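Local coordinates for protein fibrillarin-like rRNA/tRNA 2'-O-methyltransferase (Methanocaldococcus jannaschii, PDB 1FBN) that probably transfers methyl groups from S-adenosyl-L-methionine to ribose 2'-hydroxyls in rRNA and tRNA, at sites selected by a guide RNA, at residues I9-Y14 and I72-K77; K35-K40 and E48-N53; I63-K68 and D212-E217; N163-L168 and G225-K230. All blocks are in the same frame, centred on the assembly; numbering follows the deposited sequence.

Contacts 1 and 2 both involve the five-stranded antiparallel sheet near the N-terminus and touch where Tyr14 packs on Tyr49. Each is partly buried and polar: a carboxylate grips backbone N-H in both, with a salt bridge added in contact 2 and a bridging water in each. Contact 3 lies at the surface, where a lysine hooks a loop of the seven-stranded sheet to the end of helix 58-64. Ile63 of that helix also meets Phe10 and Ile13 of contact 1 and Trp52 of contact 2. Contact 4, about 32 Å from contact 2 between centres, is the buried and mainly apolar one, pressing a tryptophan of the seven-stranded sheet against helix 156-167.

Contact 1 (I9-Y14 and I72-K77); sequences IFENIY and IKRDSK
Glu11 reaches across to the turn at Lys73-Ser76 and accepts a nearly straight hydrogen bond from Arg74 N to Glu11 OE2, 2.9 Å long with an N-H...O angle of 174°. The donor comes to the anti side of the carboxylate, 28° out of its plane. Glu11 CG stands anti to the backbone N (chi1 -176°) and the chain runs on extended, which carries the carboxylate to the turn. Here the packing is close: Glu11 OE2 lies 3.2 Å from Lys73 CB, and Glu11 crosses both Lys73 and Arg74 at about a right angle. Beside it, Arg74 CG lies 3.8 Å from Asn12 CB. A water also links the two backbones, donating to Glu11 O (2.7 Å) and to Ile72 O (2.6 Å). Ser76 OG accepts from Lys73 N at 2.8 Å and ties the type I turn from within. The outer side is looser. Lys73 NZ stays 4.3 Å from Glu11 OE1, attractive but longer than a salt bridge, while the guanidinium of Arg74 turns to Asp97. Without the carboxylate, as with an alanine here, Arg74 N would probably lose its acceptor and a gap open beside the aliphatic part of Lys73. The contact fastens the loop between strands 5-9 and 13-17 to the lead-in of strand 77-81, the first strand of the Rossmann-like sheet. Phe10 and Ile13 rest on Ile63 of helix 58-64, Ile13 and Ile72 meet Ile95 of helix 87-95, and Arg74 pairs through its backbone with Lys98.

Contact 2 (K35-K40 and E48-N53); sequences KVYDEK and EYRIWN
The guanidinium of Arg50 presents an edge to Glu39 OE2, which lies close to its plane, and stands nearly perpendicular to the ring of Tyr37, the planes 87° apart. Glu39 CG sits 3.2 Å above one face of that ring, offset toward the rim, and Asn53 CB approaches the ring edge. Glu39 OE2 is gripped from opposite faces of its carboxylate: Arg50 NH1 forms a salt bridge to Glu39 OE2 at 3.0 Å, and Val36 N donates to Glu39 OE2 at 2.7 Å. The carboxylate is held there with Glu39 CG nearly eclipsing the backbone N (chi1 3°), an unfavourable torsion away from the usual staggered positions. Val36 CG2 packs 3.5 Å from Arg50 NH1, while Arg50 NH2 turns to Asp94 and Ser90 of helix 87-95. Glu39 OE1 is buried without a partner. Outside this cluster the backbones extend the antiparallel hairpin of strands 41-44 and 47-51: Ile51 N donates to Lys40 O at 2.9 Å, and a water joins Lys40 N to Ile51 O where a second direct bond would close a hydrogen-bonded pair. Were Glu39 cut back to an alanine, Val36 N would be likely to lose its acceptor, Arg50 a mate for its charge and the face of Tyr37 a neighbour. Tyr37 itself touches Thr87, a residue predicted to bind S-adenosyl-L-methionine.

Contact 3 (I63-K68 and D212-E217); sequences IIKGLK and DIEPFE
Lys65 and Ile213 bring the two backbones together, their CA atoms 6.0 Å apart, just where helix 58-64 has ended. A Schellman motif closes the helix: Leu67 N bonds back to Ala62 O and Gly66 N to Ile63 O, with Gly66 at a positive phi (108°) that suits glycine. Facing it, residues 213-217 make a helix-like turn in which Glu217 N donates to Ile213 O at 3.1 Å. Lys65 does most of the bridging. Successive bends at chi2, chi3 and chi4 curl its chain back so that Lys65 NZ donates to Asp212 O at 2.8 Å, tilted 24° from the carbonyl plane. The curled methylenes pack on the way: Lys65 CG meets the edge of Phe216, 3.8 Å from CE2, and Lys65 CD lies 3.8 Å from Pro215 CD. Glu214 OE1 stays 4.0 Å from Lys65 NZ, a nearby opposite charge longer than a salt bridge. Ile64 crosses Phe216 at about a right angle and sets its CG2 3.9 Å from Phe216 CZ. The contact thus holds the loop between strands 205-212 and 220-227, at the edge of the seven-stranded sheet, to the end of helix 58-64. Ile213 and Phe216 also rest on Ala61 of that helix, Phe216 reaches Pro54 and Asn55, and Leu67 packs on Val211 and Val224 of the two strands.

Contact 4 (N163-L168 and G225-K230); sequences NAKWFL and GIWEGK
The indole of Trp227 lies flat against helix 156-167, with Ala164 CB centred over its six-membered ring: 3.6 Å from the centroid and only 4° off the ring normal, a CH-pi contact. The small methyl lets the helix come this close. Gly229 N, in the poorly ordered chain end, lies over the opposite face, 4.0 Å above the plane. One helical turn after Ala164, Leu168 packs slantwise on the base of the tryptophan, its CD2 3.5 Å from Trp227 CB. Leu168 O comes 3.3 Å from Trp227 CD1, at the pyrrole end. Trp227 CG is anti to the backbone N (chi1 -178°), which carries the ring out from the strand toward the helix. In this Rossmann-like methyltransferase fold, strand 220-227 runs antiparallel between strands 172-179 and 205-212, and Trp227 faces helix 156-167 from it. Helix 156-167 covers the sheet within the crossover from strand 144-149 to strand 172-179. Phe205 meets the indole with its plane turned about 60°, and it also touches Ala164 and Leu168. Toward the surface, the aliphatic part of Lys165 passes the far end of the ring, with CG 4.0 Å from Trp227 CZ2. Lys230, poorly ordered at the C-terminus, runs at a slant to Lys165, its CE 3.8 Å from Lys165 CG; the like charges of Lys165 NZ and Lys230 NZ stay 4.9 Å apart.

Contact 1 (I9-Y14 and I72-K77)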
# COMPACT_ATOMS: atom_id res chain seq x y z
N ILE A 9 6.34 13.72 -7.19
CA ILE A 9 4.89 13.70 -7.36
C ILE A 9 4.34 13.38 -5.98
O ILE A 9 5.06 12.81 -5.15
CB ILE A 9 4.42 12.66 -8.40
CG1 ILE A 9 5.02 11.28 -8.11
CG2 ILE A 9 4.76 13.14 -9.81
CD1 ILE A 9 4.52 10.20 -9.05
N PHE A 10 3.10 13.77 -5.71
CA PHE A 10 2.48 13.54 -4.40
C PHE A 10 3.43 14.08 -3.33
O PHE A 10 3.78 15.25 -3.36
CB PHE A 10 2.19 12.04 -4.19
CG PHE A 10 1.24 11.46 -5.21
CD1 PHE A 10 -0.06 11.94 -5.32
CD2 PHE A 10 1.64 10.42 -6.05
CE1 PHE A 10 -0.95 11.40 -6.25
CE2 PHE A 10 0.76 9.87 -6.98
CZ PHE A 10 -0.54 10.36 -7.08
N GLU A 11 3.85 13.23 -2.40
CA GLU A 11 4.81 13.65 -1.38
C GLU A 11 5.84 12.54 -1.18
O GLU A 11 5.51 11.45 -0.73
CB GLU A 11 4.13 14.01 -0.06
CG GLU A 11 5.13 14.54 0.98
CD GLU A 11 4.49 15.00 2.28
OE1 GLU A 11 3.67 15.94 2.23
OE2 GLU A 11 4.82 14.45 3.34
N ASN A 12 7.09 12.84 -1.54
CA ASN A 12 8.19 11.90 -1.41
C ASN A 12 8.08 10.66 -2.31
O ASN A 12 8.52 9.57 -1.95
CB ASN A 12 8.40 11.50 0.06
CG ASN A 12 9.85 11.11 0.37
OD1 ASN A 12 10.13 10.52 1.42
ND2 ASN A 12 10.76 11.44 -0.53
N ILE A 13 7.45 10.84 -3.47
CA ILE A 13 7.32 9.80 -4.49
C ILE A 13 7.89 10.47 -5.73
O ILE A 13 7.75 11.69 -5.90
CB ILE A 13 5.85 9.37 -4.73
CG1 ILE A 13 5.26 8.76 -3.45
CG2 ILE A 13 5.78 8.32 -5.84
CD1 ILE A 13 3.85 8.28 -3.61
N TYR A 14 8.54 9.71 -6.60
CA TYR A 14 9.17 10.33 -7.77
C TYR A 14 8.80 9.74 -9.12
O TYR A 14 8.74 8.53 -9.30
CB TYR A 14 10.70 10.34 -7.59
CG TYR A 14 11.10 11.01 -6.30
CD1 TYR A 14 11.15 10.29 -5.11
CD2 TYR A 14 11.29 12.39 -6.24
CE1 TYR A 14 11.35 10.93 -3.89
CE2 TYR A 14 11.49 13.04 -5.03
CZ TYR A 14 11.52 12.30 -3.85
OH TYR A 14 11.67 12.93 -2.65
N ILE A 72 -0.58 8.72 1.88
CA ILE A 72 0.65 8.39 2.60
C ILE A 72 1.68 9.49 2.41
O ILE A 72 2.15 9.74 1.31
CB ILE A 72 1.23 7.03 2.13
CG1 ILE A 72 0.22 5.91 2.44
CG2 ILE A 72 2.57 6.75 2.82
CD1 ILE A 72 0.63 4.54 1.92
N LYS A 73 2.01 10.17 3.51
CA LYS A 73 2.98 11.27 3.51
C LYS A 73 4.25 10.86 4.26
O LYS A 73 4.36 9.74 4.77
CB LYS A 73 2.36 12.50 4.18
CG LYS A 73 1.01 12.93 3.61
CD LYS A 73 1.13 13.50 2.21
CE LYS A 73 -0.19 14.08 1.73
NZ LYS A 73 -0.06 14.79 0.43
N ARG A 74 5.21 11.79 4.36
CA ARG A 74 6.48 11.53 5.04
C ARG A 74 6.35 11.20 6.51
O ARG A 74 7.06 10.33 7.02
CB ARG A 74 7.44 12.72 4.89
CG ARG A 74 8.00 12.92 3.51
CD ARG A 74 8.82 14.20 3.43
NE ARG A 74 10.26 13.95 3.38
CZ ARG A 74 11.09 14.13 4.41
NH1 ARG A 74 10.63 14.55 5.57
NH2 ARG A 74 12.39 13.90 4.26
N ASP A 75 5.44 11.88 7.20
CA ASP A 75 5.24 11.66 8.63
C ASP A 75 4.02 10.80 8.97
O ASP A 75 3.58 10.77 10.12
CB ASP A 75 5.14 13.02 9.35
CG ASP A 75 3.94 13.84 8.90
OD1 ASP A 75 3.38 13.57 7.81
OD2 ASP A 75 3.55 14.76 9.65
N SER A 76 3.48 10.11 7.97
CA SER A 76 2.30 9.27 8.19
C SER A 76 2.60 8.00 8.99
O SER A 76 3.69 7.44 8.92
CB SER A 76 1.68 8.85 6.85
OG SER A 76 1.17 9.94 6.12
N LYS A 77 1.62 7.59 9.78
CA LYS A 77 1.73 6.36 10.55
C LYS A 77 0.71 5.49 9.83
O LYS A 77 -0.45 5.87 9.69
CB LYS A 77 1.37 6.60 12.01
CG LYS A 77 2.33 7.54 12.71
CD LYS A 77 1.88 7.96 14.10
CE LYS A 77 2.08 6.85 15.12
NZ LYS A 77 1.76 7.32 16.50
O HOH W 1 2.92 10.64 -1.04

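Contact 2 (K35-K40 and E48-N53)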
# COMPACT_ATOMS: atom_id res chain seq x y z
N LYS A 35 19.23 -3.72 -2.31
CA LYS A 35 18.12 -3.99 -3.21
C LYS A 35 17.23 -4.98 -2.47
O LYS A 35 17.70 -6.04 -2.04
CB LYS A 35 18.61 -4.58 -4.54
CG LYS A 35 19.26 -3.57 -5.46
CD LYS A 35 19.49 -4.15 -6.84
CE LYS A 35 20.13 -3.12 -7.77
NZ LYS A 35 20.25 -3.66 -9.15
N VAL A 36 15.98 -4.60 -2.26
CA VAL A 36 15.02 -5.44 -1.56
C VAL A 36 14.58 -6.63 -2.42
O VAL A 36 14.59 -7.77 -1.95
CB VAL A 36 13.78 -4.62 -1.13
CG1 VAL A 36 12.74 -5.53 -0.46
CG2 VAL A 36 14.19 -3.52 -0.17
N TYR A 37 14.23 -6.35 -3.67
CA TYR A 37 13.77 -7.39 -4.59
C TYR A 37 14.37 -7.29 -6.00
O TYR A 37 13.69 -7.53 -7.00
CB TYR A 37 12.23 -7.37 -4.66
CG TYR A 37 11.63 -6.07 -5.17
CD1 TYR A 37 11.56 -4.94 -4.36
CD2 TYR A 37 11.09 -5.99 -6.46
CE1 TYR A 37 10.98 -3.75 -4.83
CE2 TYR A 37 10.51 -4.82 -6.94
CZ TYR A 37 10.45 -3.70 -6.12
OH TYR A 37 9.86 -2.56 -6.60
N ASP A 38 15.66 -6.95 -6.05
CA ASP A 38 16.40 -6.81 -7.30
C ASP A 38 15.78 -5.76 -8.24
O ASP A 38 15.75 -5.93 -9.46
CB ASP A 38 16.55 -8.17 -8.00
CG ASP A 38 17.75 -8.22 -8.94
OD1 ASP A 38 18.89 -8.03 -8.47
OD2 ASP A 38 17.54 -8.45 -10.16
N GLU A 39 15.30 -4.67 -7.64
CA GLU A 39 14.70 -3.57 -8.40
C GLU A 39 15.82 -2.74 -9.01
O GLU A 39 16.96 -2.79 -8.54
CB GLU A 39 13.86 -2.68 -7.49
CG GLU A 39 13.87 -3.08 -6.00
CD GLU A 39 15.05 -2.55 -5.22
OE1 GLU A 39 15.95 -1.94 -5.82
OE2 GLU A 39 15.06 -2.72 -3.99
N LYS A 40 15.52 -1.99 -10.07
CA LYS A 40 16.53 -1.15 -10.70
C LYS A 40 16.73 0.11 -9.85
O LYS A 40 15.80 0.59 -9.20
CB LYS A 40 16.13 -0.81 -12.14
CG LYS A 40 16.18 -2.01 -13.08
CD LYS A 40 17.60 -2.59 -13.15
CE LYS A 40 17.63 -4.00 -13.72
NZ LYS A 40 17.08 -4.07 -15.10
N GLU A 48 19.62 7.28 -3.60
CA GLU A 48 19.32 6.13 -4.43
C GLU A 48 17.82 6.02 -4.67
O GLU A 48 17.05 5.86 -3.72
CB GLU A 48 19.86 4.84 -3.79
CG GLU A 48 21.37 4.70 -3.87
CD GLU A 48 21.90 3.37 -3.34
OE1 GLU A 48 21.10 2.44 -3.12
OE2 GLU A 48 23.13 3.26 -3.16
N TYR A 49 17.40 6.16 -5.92
CA TYR A 49 15.99 6.06 -6.26
C TYR A 49 15.69 4.63 -6.71
O TYR A 49 16.27 4.13 -7.67
CB TYR A 49 15.63 7.05 -7.36
CG TYR A 49 15.77 8.50 -6.93
CD1 TYR A 49 16.98 9.18 -7.09
CD2 TYR A 49 14.70 9.18 -6.37
CE1 TYR A 49 17.12 10.51 -6.70
CE2 TYR A 49 14.82 10.51 -5.97
CZ TYR A 49 16.04 11.17 -6.14
OH TYR A 49 16.16 12.48 -5.75
N ARG A 50 14.81 3.97 -5.96
CA ARG A 50 14.43 2.59 -6.26
C ARG A 50 13.23 2.53 -7.20
O ARG A 50 12.15 2.99 -6.84
CB ARG A 50 14.10 1.83 -4.98
CG ARG A 50 15.24 1.72 -3.99
CD ARG A 50 14.99 0.58 -3.03
NE ARG A 50 13.81 0.81 -2.22
CZ ARG A 50 12.84 -0.08 -2.00
NH1 ARG A 50 12.89 -1.30 -2.52
NH2 ARG A 50 11.82 0.26 -1.23
N ILE A 51 13.43 1.97 -8.38
CA ILE A 51 12.36 1.84 -9.36
C ILE A 51 11.28 0.94 -8.77
O ILE A 51 11.53 -0.21 -8.42
CB ILE A 51 12.88 1.26 -10.70
CG1 ILE A 51 13.89 2.23 -11.33
CG2 ILE A 51 11.73 0.98 -11.66
CD1 ILE A 51 13.37 3.64 -11.57
N TRP A 52 10.09 1.51 -8.61
CA TRP A 52 8.92 0.85 -8.03
C TRP A 52 8.13 0.09 -9.10
O TRP A 52 7.27 0.65 -9.77
CB TRP A 52 8.06 1.93 -7.37
CG TRP A 52 7.08 1.47 -6.34
CD1 TRP A 52 6.77 0.19 -5.98
CD2 TRP A 52 6.25 2.32 -5.54
NE1 TRP A 52 5.80 0.19 -5.00
CE2 TRP A 52 5.46 1.49 -4.72
CE3 TRP A 52 6.10 3.72 -5.43
CZ2 TRP A 52 4.53 2.00 -3.80
CZ3 TRP A 52 5.17 4.22 -4.52
CH2 TRP A 52 4.40 3.36 -3.72
N ASN A 53 8.41 -1.21 -9.22
CA ASN A 53 7.78 -2.07 -10.21
C ASN A 53 6.28 -2.35 -10.00
O ASN A 53 5.89 -3.01 -9.03
CB ASN A 53 8.56 -3.40 -10.29
CG ASN A 53 8.22 -4.23 -11.52
OD1 ASN A 53 7.20 -4.02 -12.19
ND2 ASN A 53 9.08 -5.19 -11.83
O HOH W 2 12.39 -2.25 -10.48

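Contact 3 (I63-K68 and D212-E217)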
# COMPACT_ATOMS: atom_id res chain seq x y z
N ILE A 63 -0.76 3.76 -8.90
CA ILE A 63 -0.21 5.06 -9.25
C ILE A 63 0.03 5.15 -10.76
O ILE A 63 -0.37 6.13 -11.39
CB ILE A 63 1.11 5.34 -8.48
CG1 ILE A 63 0.83 5.45 -6.98
CG2 ILE A 63 1.75 6.64 -8.97
CD1 ILE A 63 2.07 5.57 -6.12
N ILE A 64 0.63 4.11 -11.34
CA ILE A 64 0.90 4.07 -12.78
C ILE A 64 -0.41 4.18 -13.57
O ILE A 64 -0.47 4.87 -14.59
CB ILE A 64 1.66 2.76 -13.19
CG1 ILE A 64 3.09 2.78 -12.65
CG2 ILE A 64 1.68 2.60 -14.71
CD1 ILE A 64 4.01 3.80 -13.31
N LYS A 65 -1.46 3.54 -13.06
CA LYS A 65 -2.77 3.55 -13.71
C LYS A 65 -3.66 4.76 -13.41
O LYS A 65 -4.85 4.75 -13.73
CB LYS A 65 -3.53 2.26 -13.40
CG LYS A 65 -2.94 1.00 -14.05
CD LYS A 65 -2.86 1.12 -15.57
CE LYS A 65 -4.22 1.43 -16.21
NZ LYS A 65 -5.29 0.46 -15.86
N GLY A 66 -3.10 5.78 -12.76
CA GLY A 66 -3.87 6.99 -12.50
C GLY A 66 -4.38 7.38 -11.12
O GLY A 66 -5.26 8.23 -11.03
N LEU A 67 -3.84 6.79 -10.06
CA LEU A 67 -4.27 7.14 -8.71
C LEU A 67 -4.03 8.64 -8.51
O LEU A 67 -2.95 9.14 -8.81
CB LEU A 67 -3.45 6.36 -7.67
CG LEU A 67 -3.80 6.58 -6.20
CD1 LEU A 67 -5.16 5.97 -5.90
CD2 LEU A 67 -2.75 5.96 -5.31
N LYS A 68 -5.06 9.35 -8.03
CA LYS A 68 -4.96 10.80 -7.80
C LYS A 68 -4.88 11.16 -6.32
O LYS A 68 -4.35 12.21 -5.95
CB LYS A 68 -6.13 11.54 -8.45
CG LYS A 68 -6.27 11.33 -9.95
CD LYS A 68 -5.02 11.77 -10.69
CE LYS A 68 -5.12 11.39 -12.16
NZ LYS A 68 -3.85 11.65 -12.87
N ASP A 212 -8.54 0.86 -11.53
CA ASP A 212 -8.48 -0.48 -12.11
C ASP A 212 -7.00 -0.67 -12.48
O ASP A 212 -6.47 0.03 -13.35
CB ASP A 212 -9.35 -0.55 -13.38
CG ASP A 212 -9.42 -1.95 -13.98
OD1 ASP A 212 -8.72 -2.87 -13.50
OD2 ASP A 212 -10.18 -2.15 -14.95
N ILE A 213 -6.32 -1.57 -11.78
CA ILE A 213 -4.91 -1.84 -12.04
C ILE A 213 -4.74 -2.95 -13.08
O ILE A 213 -3.71 -3.61 -13.16
CB ILE A 213 -4.16 -2.17 -10.72
CG1 ILE A 213 -4.76 -3.41 -10.06
CG2 ILE A 213 -4.29 -0.99 -9.76
CD1 ILE A 213 -3.97 -3.88 -8.85
N GLU A 214 -5.77 -3.05 -13.92
CA GLU A 214 -5.96 -4.00 -15.02
C GLU A 214 -4.80 -4.73 -15.70
O GLU A 214 -4.81 -5.97 -15.75
CB GLU A 214 -6.88 -3.38 -16.07
CG GLU A 214 -6.92 -4.07 -17.43
CD GLU A 214 -6.30 -3.21 -18.53
OE1 GLU A 214 -6.69 -2.03 -18.66
OE2 GLU A 214 -5.41 -3.71 -19.25
N PRO A 215 -3.82 -4.00 -16.27
CA PRO A 215 -2.74 -4.76 -16.92
C PRO A 215 -1.95 -5.62 -15.93
O PRO A 215 -1.84 -6.83 -16.08
CB PRO A 215 -1.86 -3.66 -17.53
CG PRO A 215 -2.78 -2.49 -17.67
CD PRO A 215 -3.59 -2.56 -16.40
N PHE A 216 -1.49 -4.98 -14.86
CA PHE A 216 -0.68 -5.60 -13.83
C PHE A 216 -1.37 -6.68 -13.00
O PHE A 216 -0.73 -7.64 -12.57
CB PHE A 216 -0.09 -4.51 -12.94
CG PHE A 216 0.46 -3.35 -13.73
CD1 PHE A 216 1.70 -3.44 -14.35
CD2 PHE A 216 -0.30 -2.19 -13.91
CE1 PHE A 216 2.18 -2.41 -15.14
CE2 PHE A 216 0.17 -1.15 -14.70
CZ PHE A 216 1.41 -1.26 -15.32
N GLU A 217 -2.67 -6.52 -12.79
CA GLU A 217 -3.48 -7.48 -12.02
C GLU A 217 -4.88 -7.52 -12.63
O GLU A 217 -5.53 -6.48 -12.76
CB GLU A 217 -3.58 -7.06 -10.55
CG GLU A 217 -2.28 -7.10 -9.77
CD GLU A 217 -1.72 -8.50 -9.60
OE1 GLU A 217 -2.49 -9.48 -9.62
OE2 GLU A 217 -0.48 -8.62 -9.45

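Contact 4 (N163-L168 and G225-K230)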
# COMPACT_ATOMS: atom_id res chain seq x y z
N ASN A 163 -10.62 -2.65 11.47
CA ASN A 163 -9.35 -2.02 11.79
C ASN A 163 -9.43 -0.49 11.79
O ASN A 163 -8.70 0.17 12.52
CB ASN A 163 -8.26 -2.51 10.84
CG ASN A 163 -7.70 -3.86 11.25
OD1 ASN A 163 -6.67 -3.93 11.94
ND2 ASN A 163 -8.37 -4.93 10.85
N ALA A 164 -10.34 0.05 10.98
CA ALA A 164 -10.54 1.49 10.90
C ALA A 164 -11.16 2.00 12.20
O ALA A 164 -10.75 3.03 12.74
CB ALA A 164 -11.43 1.84 9.71
N LYS A 165 -12.14 1.25 12.71
CA LYS A 165 -12.82 1.61 13.96
C LYS A 165 -11.79 1.65 15.09
O LYS A 165 -11.77 2.58 15.89
CB LYS A 165 -13.89 0.57 14.33
CG LYS A 165 -15.14 0.56 13.46
CD LYS A 165 -16.06 -0.57 13.92
CE LYS A 165 -17.29 -0.76 13.04
NZ LYS A 165 -18.26 0.35 13.19
N TRP A 166 -10.93 0.65 15.12
CA TRP A 166 -9.90 0.56 16.14
C TRP A 166 -8.75 1.54 16.03
O TRP A 166 -8.41 2.21 17.00
CB TRP A 166 -9.32 -0.86 16.19
CG TRP A 166 -10.15 -1.82 16.97
CD1 TRP A 166 -11.15 -2.62 16.49
CD2 TRP A 166 -10.08 -2.06 18.38
NE1 TRP A 166 -11.70 -3.35 17.52
CE2 TRP A 166 -11.07 -3.02 18.69
CE3 TRP A 166 -9.28 -1.56 19.42
CZ2 TRP A 166 -11.28 -3.49 19.99
CZ3 TRP A 166 -9.49 -2.03 20.72
CH2 TRP A 166 -10.49 -2.98 20.99
N PHE A 167 -8.18 1.67 14.82
CA PHE A 167 -7.00 2.51 14.62
C PHE A 167 -7.03 3.74 13.72
O PHE A 167 -6.18 4.62 13.87
CB PHE A 167 -5.85 1.61 14.14
CG PHE A 167 -5.70 0.35 14.93
CD1 PHE A 167 -5.28 0.40 16.25
CD2 PHE A 167 -6.02 -0.88 14.37
CE1 PHE A 167 -5.17 -0.77 17.01
CE2 PHE A 167 -5.91 -2.05 15.12
CZ PHE A 167 -5.49 -1.99 16.44
N LEU A 168 -7.98 3.83 12.79
CA LEU A 168 -7.99 4.96 11.88
C LEU A 168 -8.57 6.28 12.41
O LEU A 168 -9.71 6.34 12.87
CB LEU A 168 -8.66 4.57 10.56
CG LEU A 168 -8.40 5.46 9.35
CD1 LEU A 168 -6.91 5.69 9.16
CD2 LEU A 168 -9.01 4.81 8.12
N GLY A 225 -10.62 5.64 0.44
CA GLY A 225 -11.74 6.33 1.08
C GLY A 225 -11.34 7.05 2.34
O GLY A 225 -10.36 6.68 2.99
N ILE A 226 -12.05 8.12 2.65
CA ILE A 226 -11.79 8.90 3.87
C ILE A 226 -12.68 8.34 4.97
O ILE A 226 -13.88 8.14 4.76
CB ILE A 226 -12.11 10.40 3.69
CG1 ILE A 226 -11.27 10.98 2.55
CG2 ILE A 226 -11.80 11.16 4.97
CD1 ILE A 226 -11.29 12.50 2.46
N TRP A 227 -12.08 8.08 6.13
CA TRP A 227 -12.80 7.53 7.27
C TRP A 227 -13.60 8.61 7.99
O TRP A 227 -13.04 9.48 8.65
CB TRP A 227 -11.82 6.88 8.24
CG TRP A 227 -12.45 6.26 9.44
CD1 TRP A 227 -12.22 6.59 10.74
CD2 TRP A 227 -13.38 5.16 9.46
NE1 TRP A 227 -12.95 5.76 11.57
CE2 TRP A 227 -13.67 4.88 10.81
CE3 TRP A 227 -13.99 4.39 8.46
CZ2 TRP A 227 -14.55 3.86 11.20
CZ3 TRP A 227 -14.87 3.37 8.84
CH2 TRP A 227 -15.13 3.12 10.20
N GLU A 228 -14.92 8.54 7.84
CA GLU A 228 -15.82 9.51 8.47
C GLU A 228 -16.08 9.10 9.92
O GLU A 228 -15.98 9.92 10.83
CB GLU A 228 -17.16 9.57 7.71
CG GLU A 228 -17.05 9.64 6.18
CD GLU A 228 -16.52 10.97 5.66
OE1 GLU A 228 -17.32 11.91 5.51
OE2 GLU A 228 -15.30 11.06 5.39
N GLY A 229 -16.42 7.82 10.12
CA GLY A 229 -16.70 7.31 11.45
C GLY A 229 -17.71 6.18 11.39
O GLY A 229 -17.94 5.62 10.31
N LYS A 230 -18.31 5.84 12.53
CA LYS A 230 -19.30 4.76 12.60
C LYS A 230 -20.59 5.07 11.83
O LYS A 230 -21.40 5.88 12.33
CB LYS A 230 -19.65 4.43 14.05
CG LYS A 230 -18.63 3.55 14.77
CD LYS A 230 -17.31 4.27 14.99
CE LYS A 230 -16.34 3.39 15.74
NZ LYS A 230 -16.89 2.97 17.06
OXT LYS A 230 -20.77 4.50 10.73